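Local coordinates for protein serine-pyruvate aminotransferase (agxt) (Sulfolobus solfataricus, PDB 3ZRP) that probably transfers the amino group of serine to pyruvate as a pyridoxal-phosphate-dependent class-V aminotransferase, and is likely to act on alanine and glyoxylate too, at residues A66-T71 with E93-R98; A217-Y220 with R224-L227; A186-K189 with A194-L197; N102-R107 with E120-K125. All blocks are in the same frame, centred on the assembly; numbering follows the deposited sequence.

Contact 1: residues A66-T71 with E93-R98; sequences AMESVT and EQIFKR
Ile95 reaches Met67 and Glu68 with two separate branches. Its CD1 lies 3.6 Å from CB of Met67. Its CG2 sits 3.8 Å from both CA and CB of Glu68. The split follows from chi1 of -65°: CG1, which carries CD1, stands beside the backbone N, and CG2 is anti to it. Phe96 makes the other contact. The edge of its ring, at CE1, meets CG2 of Thr71 at 4.0 Å, and the methyl lies near the ring plane. No hydrogen bond crosses between the segments. The contact joins helices 63-69 and 87-96 of the large cofactor-binding domain of a fold type I enzyme, and Met67 also touches the bound pyridoxal phosphate. Thr71, in the 3-10 turn that follows, is tied back to helix 63-69. Its OG1 donates to O of Glu68 at 2.7 Å, almost in line with the carbonyl bond, and Thr71 N binds the same oxygen. The Glu68 carboxylate has its partners outside the two segments. OE2 pairs with Tyr99 OH and with Tyr219 N of the second subunit, and OE1 takes Tyr220 N of that subunit. Tyr219 of the second subunit also packs on Ile95.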
loop_
_atom_site.group_PDB
_atom_site.type_symbol
_atom_site.label_atom_id
_atom_site.label_comp_id
_atom_site.label_asym_id
_atom_site.label_seq_id
_atom_site.Cartn_x
_atom_site.Cartn_y
_atom_site.Cartn_z
ATOM N N ALA A 66 -7.180 -6.113 1.271
ATOM C CA ALA A 66 -8.661 -6.041 1.165
ATOM C C ALA A 66 -9.277 -7.254 1.870
ATOM O O ALA A 66 -10.184 -7.114 2.687
ATOM C CB ALA A 66 -9.120 -5.958 -0.276
ATOM N N MET A 67 -8.780 -8.443 1.579
ATOM C CA MET A 67 -9.300 -9.656 2.244
ATOM C C MET A 67 -9.211 -9.541 3.773
ATOM O O MET A 67 -10.199 -9.770 4.476
ATOM C CB MET A 67 -8.551 -10.911 1.763
ATOM C CG MET A 67 -8.800 -11.312 0.291
ATOM S SD MET A 67 -7.541 -12.488 -0.294
ATOM C CE MET A 67 -8.140 -14.059 0.403
ATOM N N GLU A 68 -8.036 -9.175 4.296
ATOM C CA GLU A 68 -7.856 -9.067 5.739
ATOM C C GLU A 68 -8.751 -7.987 6.384
ATOM O O GLU A 68 -9.240 -8.162 7.521
ATOM C CB GLU A 68 -6.366 -8.850 6.071
ATOM C CG GLU A 68 -6.072 -8.784 7.577
ATOM C CD GLU A 68 -4.565 -9.013 7.898
ATOM O OE1 GLU A 68 -3.724 -9.088 6.966
ATOM O OE2 GLU A 68 -4.256 -9.081 9.090
ATOM N N SER A 69 -8.984 -6.896 5.655
ATOM C CA SER A 69 -9.872 -5.831 6.118
ATOM C C SER A 69 -11.314 -6.318 6.431
ATOM O O SER A 69 -12.052 -5.635 7.126
ATOM C CB SER A 69 -9.871 -4.641 5.163
ATOM O OG SER A 69 -10.771 -4.814 4.062
ATOM N N VAL A 70 -11.698 -7.486 5.912
ATOM C CA VAL A 70 -13.007 -8.111 6.230
ATOM C C VAL A 70 -13.120 -8.444 7.729
ATOM O O VAL A 70 -14.215 -8.486 8.287
ATOM C CB VAL A 70 -13.295 -9.326 5.307
ATOM C CG1 VAL A 70 -14.534 -10.096 5.771
ATOM C CG2 VAL A 70 -13.423 -8.876 3.827
ATOM N N THR A 71 -11.984 -8.589 8.418
ATOM C CA THR A 71 -11.995 -8.702 9.902
ATOM C C THR A 71 -12.707 -7.522 10.615
ATOM O O THR A 71 -13.087 -7.649 11.802
ATOM C CB THR A 71 -10.580 -8.912 10.477
ATOM O OG1 THR A 71 -9.737 -7.807 10.108
ATOM C CG2 THR A 71 -10.020 -10.235 9.954
ATOM N N GLU A 93 -8.135 -18.669 4.989
ATOM C CA GLU A 93 -7.783 -19.444 6.191
ATOM C C GLU A 93 -6.472 -18.954 6.849
ATOM O O GLU A 93 -6.410 -18.815 8.082
ATOM C CB GLU A 93 -7.689 -20.957 5.878
ATOM C CG GLU A 93 -7.469 -21.810 7.110
ATOM C CD GLU A 93 -7.306 -23.284 6.841
ATOM O OE1 GLU A 93 -6.715 -23.673 5.806
ATOM O OE2 GLU A 93 -7.767 -24.064 7.703
ATOM N N GLN A 94 -5.452 -18.689 6.033
ATOM C CA GLN A 94 -4.159 -18.171 6.549
ATOM C C GLN A 94 -4.328 -16.823 7.269
ATOM O O GLN A 94 -3.760 -16.625 8.365
ATOM C CB GLN A 94 -3.088 -18.109 5.451
ATOM C CG GLN A 94 -2.715 -19.507 4.918
ATOM C CD GLN A 94 -2.215 -20.410 6.023
ATOM O OE1 GLN A 94 -2.863 -21.408 6.390
ATOM N NE2 GLN A 94 -1.073 -20.037 6.608
ATOM N N ILE A 95 -5.126 -15.929 6.676
ATOM C CA ILE A 95 -5.478 -14.644 7.297
ATOM C C ILE A 95 -6.235 -14.861 8.621
ATOM O O ILE A 95 -5.814 -14.345 9.678
ATOM C CB ILE A 95 -6.322 -13.752 6.347
ATOM C CG1 ILE A 95 -5.512 -13.323 5.112
ATOM C CG2 ILE A 95 -6.901 -12.523 7.085
ATOM C CD1 ILE A 95 -6.384 -12.700 3.980
ATOM N N PHE A 96 -7.309 -15.651 8.572
ATOM C CA PHE A 96 -8.169 -15.809 9.742
ATOM C C PHE A 96 -7.521 -16.575 10.897
ATOM O O PHE A 96 -7.980 -16.436 12.016
ATOM C CB PHE A 96 -9.546 -16.421 9.399
ATOM C CG PHE A 96 -10.423 -15.547 8.521
ATOM C CD1 PHE A 96 -10.589 -14.184 8.783
ATOM C CD2 PHE A 96 -11.094 -16.107 7.429
ATOM C CE1 PHE A 96 -11.418 -13.386 7.984
ATOM C CE2 PHE A 96 -11.933 -15.310 6.605
ATOM C CZ PHE A 96 -12.080 -13.959 6.882
ATOM N N LYS A 97 -6.448 -17.343 10.626
ATOM C CA LYS A 97 -5.650 -17.994 11.665
ATOM C C LYS A 97 -5.018 -16.979 12.612
ATOM O O LYS A 97 -4.699 -17.306 13.751
ATOM C CB LYS A 97 -4.524 -18.823 11.046
ATOM C CG LYS A 97 -4.834 -20.303 10.780
ATOM C CD LYS A 97 -3.531 -21.015 10.322
ATOM C CE LYS A 97 -3.777 -22.300 9.529
ATOM N NZ LYS A 97 -4.455 -23.352 10.341
ATOM N N ARG A 98 -4.854 -15.743 12.143
ATOM C CA ARG A 98 -4.261 -14.681 12.954
ATOM C C ARG A 98 -5.269 -14.012 13.886
ATOM O O ARG A 98 -4.890 -13.167 14.686
ATOM C CB ARG A 98 -3.608 -13.626 12.052
ATOM C CG ARG A 98 -2.511 -14.141 11.104
ATOM C CD ARG A 98 -1.460 -14.990 11.824
ATOM N NE ARG A 98 -0.763 -14.185 12.827
ATOM C CZ ARG A 98 0.233 -14.609 13.602
ATOM N NH1 ARG A 98 0.665 -15.858 13.490
ATOM N NH2 ARG A 98 0.784 -13.783 14.498
#

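Contact 2: residues A217-Y220 with R224-L227; sequences AGYY and RNWL
Trp226 and Asn225 both have CG beside their own backbone N, with chi1 near -69° in each, and this sends their N-H groups across to the carbonyls of Tyr220 and Tyr219. On the other segment, CG of Tyr219 and of Tyr220 is anti to the backbone N, which brings the Tyr219 ring beside the amide of Asn225 and the Tyr220 ring beside the indole of Trp226. NE1 of Trp226 donates to O of Tyr220 at 2.8 Å. The bond is close to straight, 164° at the hydrogen, and the oxygen lies in the indole plane. ND2 of Asn225 donates to O of Tyr219 at 2.9 Å. That oxygen lies in the amide plane of Asn225, but ND2 approaches tilted from the carbonyl plane of Tyr219. Two successive loop carbonyls are thus held by two successive helix side chains. The rings add to this. Trp226 points the edge of its six-membered ring at one face of Tyr220, a T-shaped pair with planes at 87° and centroids 5.7 Å apart. CZ2 of Trp226 makes the closest approach, 4.1 Å from CE1 of Tyr220. ND2 of Asn225 also sits over a face of Tyr219, 3.9 Å from CD1, toward the rim of the ring. Phe241 touches Tyr219, Asn225 and Trp226. O of Ala217 is hydrogen-bonded to Arg98 NH2 of the second subunit. The Tyr220 side chain is about 5 Å from a bound pyridoxal phosphate, a placing consistent with the fold type I dimer, whose active sites lie at the subunit interface.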
loop_
_atom_site.group_PDB
_atom_site.type_symbol
_atom_site.label_atom_id
_atom_site.label_comp_id
_atom_site.label_asym_id
_atom_site.label_seq_id
_atom_site.Cartn_x
_atom_site.Cartn_y
_atom_site.Cartn_z
ATOM N N ALA A 217 -10.670 -6.055 14.155
ATOM C CA ALA A 217 -9.656 -5.497 13.224
ATOM C C ALA A 217 -8.473 -4.846 13.960
ATOM O O ALA A 217 -8.585 -4.419 15.118
ATOM C CB ALA A 217 -10.297 -4.500 12.251
ATOM N N GLY A 218 -7.336 -4.802 13.276
ATOM C CA GLY A 218 -6.234 -3.947 13.679
ATOM C C GLY A 218 -6.546 -2.480 13.451
ATOM O O GLY A 218 -7.699 -2.031 13.494
ATOM N N TYR A 219 -5.502 -1.715 13.227
ATOM C CA TYR A 219 -5.634 -0.293 13.014
ATOM C C TYR A 219 -5.649 0.067 11.520
ATOM O O TYR A 219 -6.653 0.557 11.018
ATOM C CB TYR A 219 -4.498 0.428 13.720
ATOM C CG TYR A 219 -4.689 1.928 13.851
ATOM C CD1 TYR A 219 -5.646 2.458 14.723
ATOM C CD2 TYR A 219 -3.924 2.809 13.080
ATOM C CE1 TYR A 219 -5.813 3.840 14.846
ATOM C CE2 TYR A 219 -4.071 4.188 13.203
ATOM C CZ TYR A 219 -5.015 4.692 14.084
ATOM O OH TYR A 219 -5.150 6.043 14.191
ATOM N N TYR A 220 -4.537 -0.149 10.812
ATOM C CA TYR A 220 -4.450 0.173 9.384
ATOM C C TYR A 220 -5.547 -0.440 8.509
ATOM O O TYR A 220 -5.975 0.196 7.531
ATOM C CB TYR A 220 -3.099 -0.274 8.812
ATOM C CG TYR A 220 -2.636 0.532 7.620
ATOM C CD1 TYR A 220 -2.300 1.871 7.744
ATOM C CD2 TYR A 220 -2.478 -0.085 6.369
ATOM C CE1 TYR A 220 -1.836 2.613 6.622
ATOM C CE2 TYR A 220 -2.013 0.633 5.262
ATOM C CZ TYR A 220 -1.700 1.973 5.404
ATOM O OH TYR A 220 -1.248 2.648 4.302
ATOM N N ARG A 224 -13.380 1.017 9.247
ATOM C CA ARG A 224 -13.860 2.224 9.951
ATOM C C ARG A 224 -12.928 3.425 9.817
ATOM O O ARG A 224 -13.382 4.560 9.773
ATOM C CB ARG A 224 -14.155 1.946 11.430
ATOM C CG ARG A 224 -15.250 0.934 11.661
ATOM C CD ARG A 224 -15.289 0.447 13.111
ATOM N NE ARG A 224 -16.273 -0.625 13.245
ATOM C CZ ARG A 224 -16.111 -1.858 12.786
ATOM N NH1 ARG A 224 -14.971 -2.215 12.174
ATOM N NH2 ARG A 224 -17.074 -2.746 12.952
ATOM N N ASN A 225 -11.613 3.192 9.778
ATOM C CA ASN A 225 -10.673 4.278 9.668
ATOM C C ASN A 225 -10.605 4.894 8.271
ATOM O O ASN A 225 -10.256 6.064 8.133
ATOM C CB ASN A 225 -9.277 3.822 10.156
ATOM C CG ASN A 225 -9.253 3.588 11.636
ATOM O OD1 ASN A 225 -9.912 4.302 12.384
ATOM N ND2 ASN A 225 -8.508 2.584 12.082
ATOM N N TRP A 226 -10.948 4.123 7.240
ATOM C CA TRP A 226 -10.881 4.623 5.865
ATOM C C TRP A 226 -12.213 5.231 5.419
ATOM O O TRP A 226 -12.232 6.051 4.506
ATOM C CB TRP A 226 -10.505 3.523 4.880
ATOM C CG TRP A 226 -9.100 3.119 5.093
ATOM C CD1 TRP A 226 -8.679 2.017 5.795
ATOM C CD2 TRP A 226 -7.910 3.848 4.731
ATOM N NE1 TRP A 226 -7.308 2.005 5.842
ATOM C CE2 TRP A 226 -6.812 3.098 5.188
ATOM C CE3 TRP A 226 -7.670 5.036 4.030
ATOM C CZ2 TRP A 226 -5.464 3.500 4.983
ATOM C CZ3 TRP A 226 -6.355 5.448 3.820
ATOM C CH2 TRP A 226 -5.252 4.667 4.296
ATOM N N LEU A 227 -13.295 4.818 6.068
ATOM C CA LEU A 227 -14.656 5.269 5.697
ATOM C C LEU A 227 -14.829 6.801 5.618
ATOM O O LEU A 227 -15.419 7.287 4.647
ATOM C CB LEU A 227 -15.720 4.667 6.622
ATOM C CG LEU A 227 -16.793 3.710 6.126
ATOM C CD1 LEU A 227 -17.813 3.455 7.253
ATOM C CD2 LEU A 227 -17.491 4.260 4.896
#

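Contact 3: residues A186-K189 with A194-L197; sequences ASQK and AAGL. With PLP (pyridoxal-5'-phosphate), chain C.
The loop between antiparallel strands 182-186 and 197-202 carries the cofactor lysine of this fold type I enzyme. NZ of Lys189 is covalently joined to C4A of pyridoxal phosphate at 1.4 Å, consistent with the internal aldimine. Lys189 gets there as a chain extended beyond CG. Its neighbour Gln188 serves the phosphate end: NE2 donates to O1P at 3.0 Å. CB of Gln188 rests 3.7 Å from CA of Ala195, and the chain bends at chi2 (-74°) to turn the amide to the phosphate. Replacing Gln188 by alanine is likely to leave O1P without this N-H and the water at Gly196 without one of its partners. The cofactor is also hydrogen-bonded by other groups, among them Gly63 N and Thr243 OG1 of the second subunit. Ser187 fastens the two arms of the loop. Its N donates to O of Leu197 at 3.1 Å. Its OG donates to O of Ala194 at 2.7 Å and accepts a weak bond from N of Leu197 at 3.3 Å. Gly196 has a positive phi of 132°, where a side chain would be pressed against the preceding carbonyl oxygen. A water joins the arms once more, giving a hydrogen to OE1 of Gln188 at 2.7 Å and taking one from N of Gly196.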
loop_
_atom_site.group_PDB
_atom_site.type_symbol
_atom_site.label_atom_id
_atom_site.label_comp_id
_atom_site.label_asym_id
_atom_site.label_seq_id
_atom_site.Cartn_x
_atom_site.Cartn_y
_atom_site.Cartn_z
ATOM N N ALA A 186 -8.472 -6.013 -6.622
ATOM C CA ALA A 186 -7.209 -5.266 -6.523
ATOM C C ALA A 186 -7.069 -4.380 -7.747
ATOM O O ALA A 186 -7.783 -4.576 -8.728
ATOM C CB ALA A 186 -6.013 -6.244 -6.433
ATOM N N SER A 187 -6.138 -3.423 -7.713
ATOM C CA SER A 187 -5.984 -2.515 -8.841
ATOM C C SER A 187 -5.311 -3.121 -10.085
ATOM O O SER A 187 -5.559 -2.693 -11.214
ATOM C CB SER A 187 -5.312 -1.209 -8.401
ATOM O OG SER A 187 -4.093 -1.426 -7.717
ATOM N N GLN A 188 -4.470 -4.125 -9.875
ATOM C CA GLN A 188 -3.519 -4.548 -10.906
ATOM C C GLN A 188 -3.916 -5.758 -11.734
ATOM O O GLN A 188 -3.099 -6.231 -12.549
ATOM C CB GLN A 188 -2.118 -4.802 -10.284
ATOM C CG GLN A 188 -1.921 -6.145 -9.502
ATOM C CD GLN A 188 -2.602 -6.194 -8.106
ATOM O OE1 GLN A 188 -3.200 -5.212 -7.637
ATOM N NE2 GLN A 188 -2.561 -7.367 -7.477
ATOM N N LYS A 189 -5.126 -6.282 -11.552
ATOM C CA LYS A 189 -5.472 -7.499 -12.313
ATOM C C LYS A 189 -6.392 -7.163 -13.515
ATOM O O LYS A 189 -5.935 -6.469 -14.460
ATOM C CB LYS A 189 -5.870 -8.692 -11.397
ATOM C CG LYS A 189 -4.635 -9.238 -10.552
ATOM C CD LYS A 189 -4.736 -10.647 -9.880
ATOM C CE LYS A 189 -3.611 -10.887 -8.768
ATOM N NZ LYS A 189 -3.633 -12.224 -7.997
ATOM N N ALA A 194 -2.131 0.223 -12.136
ATOM C CA ALA A 194 -0.887 -0.037 -11.386
ATOM C C ALA A 194 -1.203 -0.663 -10.009
ATOM O O ALA A 194 -2.245 -0.372 -9.423
ATOM C CB ALA A 194 -0.098 1.256 -11.223
ATOM N N ALA A 195 -0.289 -1.489 -9.492
ATOM C CA ALA A 195 -0.449 -2.179 -8.204
ATOM C C ALA A 195 -0.337 -1.236 -7.012
ATOM O O ALA A 195 0.311 -0.176 -7.121
ATOM C CB ALA A 195 0.595 -3.314 -8.071
ATOM N N GLY A 196 -0.984 -1.605 -5.894
ATOM C CA GLY A 196 -0.898 -0.819 -4.650
ATOM C C GLY A 196 -2.205 -0.498 -3.933
ATOM O O GLY A 196 -2.191 0.125 -2.872
ATOM N N LEU A 197 -3.324 -0.955 -4.499
ATOM C CA LEU A 197 -4.658 -0.696 -3.941
ATOM C C LEU A 197 -5.490 -1.964 -3.820
ATOM O O LEU A 197 -5.532 -2.771 -4.761
ATOM C CB LEU A 197 -5.422 0.311 -4.820
ATOM C CG LEU A 197 -4.771 1.678 -5.025
ATOM C CD1 LEU A 197 -5.566 2.469 -6.109
ATOM C CD2 LEU A 197 -4.699 2.441 -3.714
HETATM N N1 PLP C . -6.935 -13.450 -4.531
HETATM C C2 PLP C . -6.720 -13.857 -5.829
HETATM C C2A PLP C . -7.775 -14.687 -6.512
HETATM C C3 PLP C . -5.541 -13.485 -6.513
HETATM O O3 PLP C . -5.383 -13.822 -7.684
HETATM C C4 PLP C . -4.575 -12.696 -5.880
HETATM C C4A PLP C . -3.325 -12.279 -6.664
HETATM C C5 PLP C . -4.821 -12.321 -4.541
HETATM C C6 PLP C . -6.014 -12.677 -3.878
HETATM C C5A PLP C . -3.861 -11.490 -3.742
HETATM O O4P PLP C . -3.732 -10.144 -4.206
HETATM P P PLP C . -2.479 -9.230 -3.876
HETATM O O1P PLP C . -2.836 -7.961 -4.585
HETATM O O2P PLP C . -1.350 -9.981 -4.500
HETATM O O3P PLP C . -2.465 -9.173 -2.390
HETATM O O HOH W 1 -1.984 -4.107 -5.448
#

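Contact 4: residues N102-R107 with E120-K125; sequences NVKVLR and EEEVRK
Lys104 and Leu106 of edge strand 102-106 meet Glu122 of helix 116-125. The helix belongs to a beta-alpha-beta crossover that leads from this strand over strand 79-83 to parallel strand 128-134. The apolar part is small. CD1 of Leu106 lies 4.1 Å from CB of Glu122, and both side chains also touch Leu81 on strand 79-83. The charged groups come near without pairing. CE of Lys104 comes within 3.5 Å of OE2 of Glu122, so the end of the methylene chain passes the carboxylate at a slant. NZ stays 4.8 Å from OE1 of Glu122, too far for a salt bridge, though the opposite charges probably still attract. Glu122 bends at chi2 (59°), which turns its carboxylate to the lysine chain. OE2 of that carboxylate is hydrogen-bonded to the OH of Tyr128. With an alanine here, the Tyr128 hydroxyl would probably lose its carboxylate partner and Lys104 its nearby negative charge. Within the helix, Arg124 and Glu120 are one turn apart and form a salt bridge. It is carried by a weak hydrogen bond, NH1 of Arg124 to OE2 of Glu120, at 3.2 Å.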
loop_
_atom_site.group_PDB
_atom_site.type_symbol
_atom_site.label_atom_id
_atom_site.label_comp_id
_atom_site.label_asym_id
_atom_site.label_seq_id
_atom_site.Cartn_x
_atom_site.Cartn_y
_atom_site.Cartn_z
ATOM N N ASN A 102 -13.416 -18.768 14.504
ATOM C CA ASN A 102 -13.494 -20.188 14.218
ATOM C C ASN A 102 -13.665 -20.398 12.724
ATOM O O ASN A 102 -14.596 -19.860 12.114
ATOM C CB ASN A 102 -14.658 -20.822 14.976
ATOM C CG ASN A 102 -14.459 -20.772 16.484
ATOM O OD1 ASN A 102 -13.470 -21.290 17.015
ATOM N ND2 ASN A 102 -15.397 -20.150 17.182
ATOM N N VAL A 103 -12.791 -21.201 12.142
ATOM C CA VAL A 103 -12.815 -21.397 10.690
ATOM C C VAL A 103 -13.016 -22.851 10.267
ATOM O O VAL A 103 -12.311 -23.752 10.732
ATOM C CB VAL A 103 -11.510 -20.876 10.051
ATOM C CG1 VAL A 103 -11.532 -21.092 8.529
ATOM C CG2 VAL A 103 -11.326 -19.406 10.390
ATOM N N LYS A 104 -13.961 -23.066 9.360
ATOM C CA LYS A 104 -14.077 -24.340 8.667
ATOM C C LYS A 104 -13.878 -24.103 7.168
ATOM O O LYS A 104 -14.423 -23.141 6.626
ATOM C CB LYS A 104 -15.447 -24.981 8.916
ATOM C CG LYS A 104 -15.615 -26.338 8.213
ATOM C CD LYS A 104 -16.681 -27.198 8.863
ATOM C CE LYS A 104 -16.984 -28.436 8.020
ATOM N NZ LYS A 104 -15.843 -29.393 8.092
ATOM N N VAL A 105 -13.114 -24.980 6.519
ATOM C CA VAL A 105 -12.858 -24.877 5.076
ATOM C C VAL A 105 -13.431 -26.079 4.299
ATOM O O VAL A 105 -13.201 -27.220 4.671
ATOM C CB VAL A 105 -11.332 -24.740 4.755
ATOM C CG1 VAL A 105 -11.128 -24.376 3.287
ATOM C CG2 VAL A 105 -10.652 -23.688 5.652
ATOM N N LEU A 106 -14.220 -25.807 3.256
ATOM C CA LEU A 106 -14.617 -26.836 2.277
ATOM C C LEU A 106 -13.663 -26.779 1.073
ATOM O O LEU A 106 -13.412 -25.692 0.534
ATOM C CB LEU A 106 -16.050 -26.595 1.781
ATOM C CG LEU A 106 -17.198 -26.644 2.799
ATOM C CD1 LEU A 106 -18.522 -26.243 2.130
ATOM C CD2 LEU A 106 -17.278 -28.048 3.422
ATOM N N ARG A 107 -13.124 -27.931 0.668
ATOM C CA ARG A 107 -12.287 -27.997 -0.540
ATOM C C ARG A 107 -12.774 -29.094 -1.498
ATOM O O ARG A 107 -13.342 -30.106 -1.027
ATOM C CB ARG A 107 -10.839 -28.316 -0.127
ATOM C CG ARG A 107 -10.174 -27.209 0.674
ATOM C CD ARG A 107 -8.733 -27.555 1.001
ATOM N NE ARG A 107 -8.088 -26.424 1.668
ATOM C CZ ARG A 107 -8.077 -26.221 2.983
ATOM N NH1 ARG A 107 -8.686 -27.072 3.819
ATOM N NH2 ARG A 107 -7.443 -25.156 3.468
ATOM N N GLU A 120 -24.481 -25.370 0.458
ATOM C CA GLU A 120 -25.826 -25.353 1.038
ATOM C C GLU A 120 -25.970 -26.343 2.198
ATOM O O GLU A 120 -26.485 -25.984 3.248
ATOM C CB GLU A 120 -26.874 -25.667 -0.036
ATOM C CG GLU A 120 -28.314 -25.605 0.461
ATOM C CD GLU A 120 -29.310 -26.117 -0.569
ATOM O OE1 GLU A 120 -28.948 -26.994 -1.378
ATOM O OE2 GLU A 120 -30.470 -25.668 -0.537
ATOM N N GLU A 121 -25.494 -27.569 1.995
ATOM C CA GLU A 121 -25.546 -28.627 3.002
ATOM C C GLU A 121 -24.847 -28.194 4.300
ATOM O O GLU A 121 -25.350 -28.431 5.420
ATOM C CB GLU A 121 -24.893 -29.902 2.457
ATOM C CG GLU A 121 -25.002 -31.114 3.369
ATOM C CD GLU A 121 -24.118 -32.280 2.941
ATOM O OE1 GLU A 121 -23.466 -32.216 1.873
ATOM O OE2 GLU A 121 -24.064 -33.275 3.690
ATOM N N GLU A 122 -23.693 -27.553 4.146
ATOM C CA GLU A 122 -22.895 -27.140 5.293
ATOM C C GLU A 122 -23.560 -26.008 6.060
ATOM O O GLU A 122 -23.664 -26.073 7.301
ATOM C CB GLU A 122 -21.461 -26.774 4.868
ATOM C CG GLU A 122 -20.544 -26.383 6.029
ATOM C CD GLU A 122 -20.396 -27.500 7.070
ATOM O OE1 GLU A 122 -20.433 -28.695 6.710
ATOM O OE2 GLU A 122 -20.225 -27.181 8.259
ATOM N N VAL A 123 -24.040 -24.991 5.348
ATOM C CA VAL A 123 -24.610 -23.825 6.034
ATOM C C VAL A 123 -25.988 -24.135 6.637
ATOM O O VAL A 123 -26.467 -23.384 7.479
ATOM C CB VAL A 123 -24.686 -22.540 5.139
ATOM C CG1 VAL A 123 -23.290 -22.191 4.603
ATOM C CG2 VAL A 123 -25.741 -22.688 4.001
ATOM N N ARG A 124 -26.612 -25.230 6.189
ATOM C CA ARG A 124 -27.910 -25.664 6.744
ATOM C C ARG A 124 -27.720 -26.482 8.002
ATOM O O ARG A 124 -28.559 -26.437 8.905
ATOM C CB ARG A 124 -28.719 -26.452 5.729
ATOM C CG ARG A 124 -29.377 -25.567 4.708
ATOM C CD ARG A 124 -30.082 -26.351 3.660
ATOM N NE ARG A 124 -31.467 -26.619 4.046
ATOM C CZ ARG A 124 -32.467 -26.796 3.185
ATOM N NH1 ARG A 124 -32.251 -26.710 1.871
ATOM N NH2 ARG A 124 -33.687 -27.041 3.645
ATOM N N LYS A 125 -26.608 -27.209 8.059
ATOM C CA LYS A 125 -26.268 -28.042 9.205
ATOM C C LYS A 125 -25.773 -27.211 10.398
ATOM O O LYS A 125 -26.142 -27.478 11.550
ATOM C CB LYS A 125 -25.233 -29.079 8.762
ATOM C CG LYS A 125 -24.599 -29.879 9.876
ATOM C CD LYS A 125 -23.619 -30.909 9.327
ATOM C CE LYS A 125 -22.695 -31.391 10.446
ATOM N NZ LYS A 125 -21.995 -32.660 10.091
#

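Contacts 1 and 4 share a boundary, because strand 102-106 is the next element after helix 87-96. Glu93 OE1 and Arg107 NH2 form a salt bridge of 2.9 Å across it, and CB of Phe96 packs on CG2 of Val103 at 3.6 Å. Contact 2 touches contact 1 within the chain, at Thr71 OG1 and Ala217 CA, 3.9 Å apart. The two also meet between subunits, across the dimer interface. Contact 3 holds the cofactor itself. Its centre is about 19 Å from that of contact 1, whose Met67 side chain comes within about 4 Å of the pyridoxal phosphate at the nearest atoms. Contact 4 is about 31 Å from contact 3, centre to centre, and away from the active site.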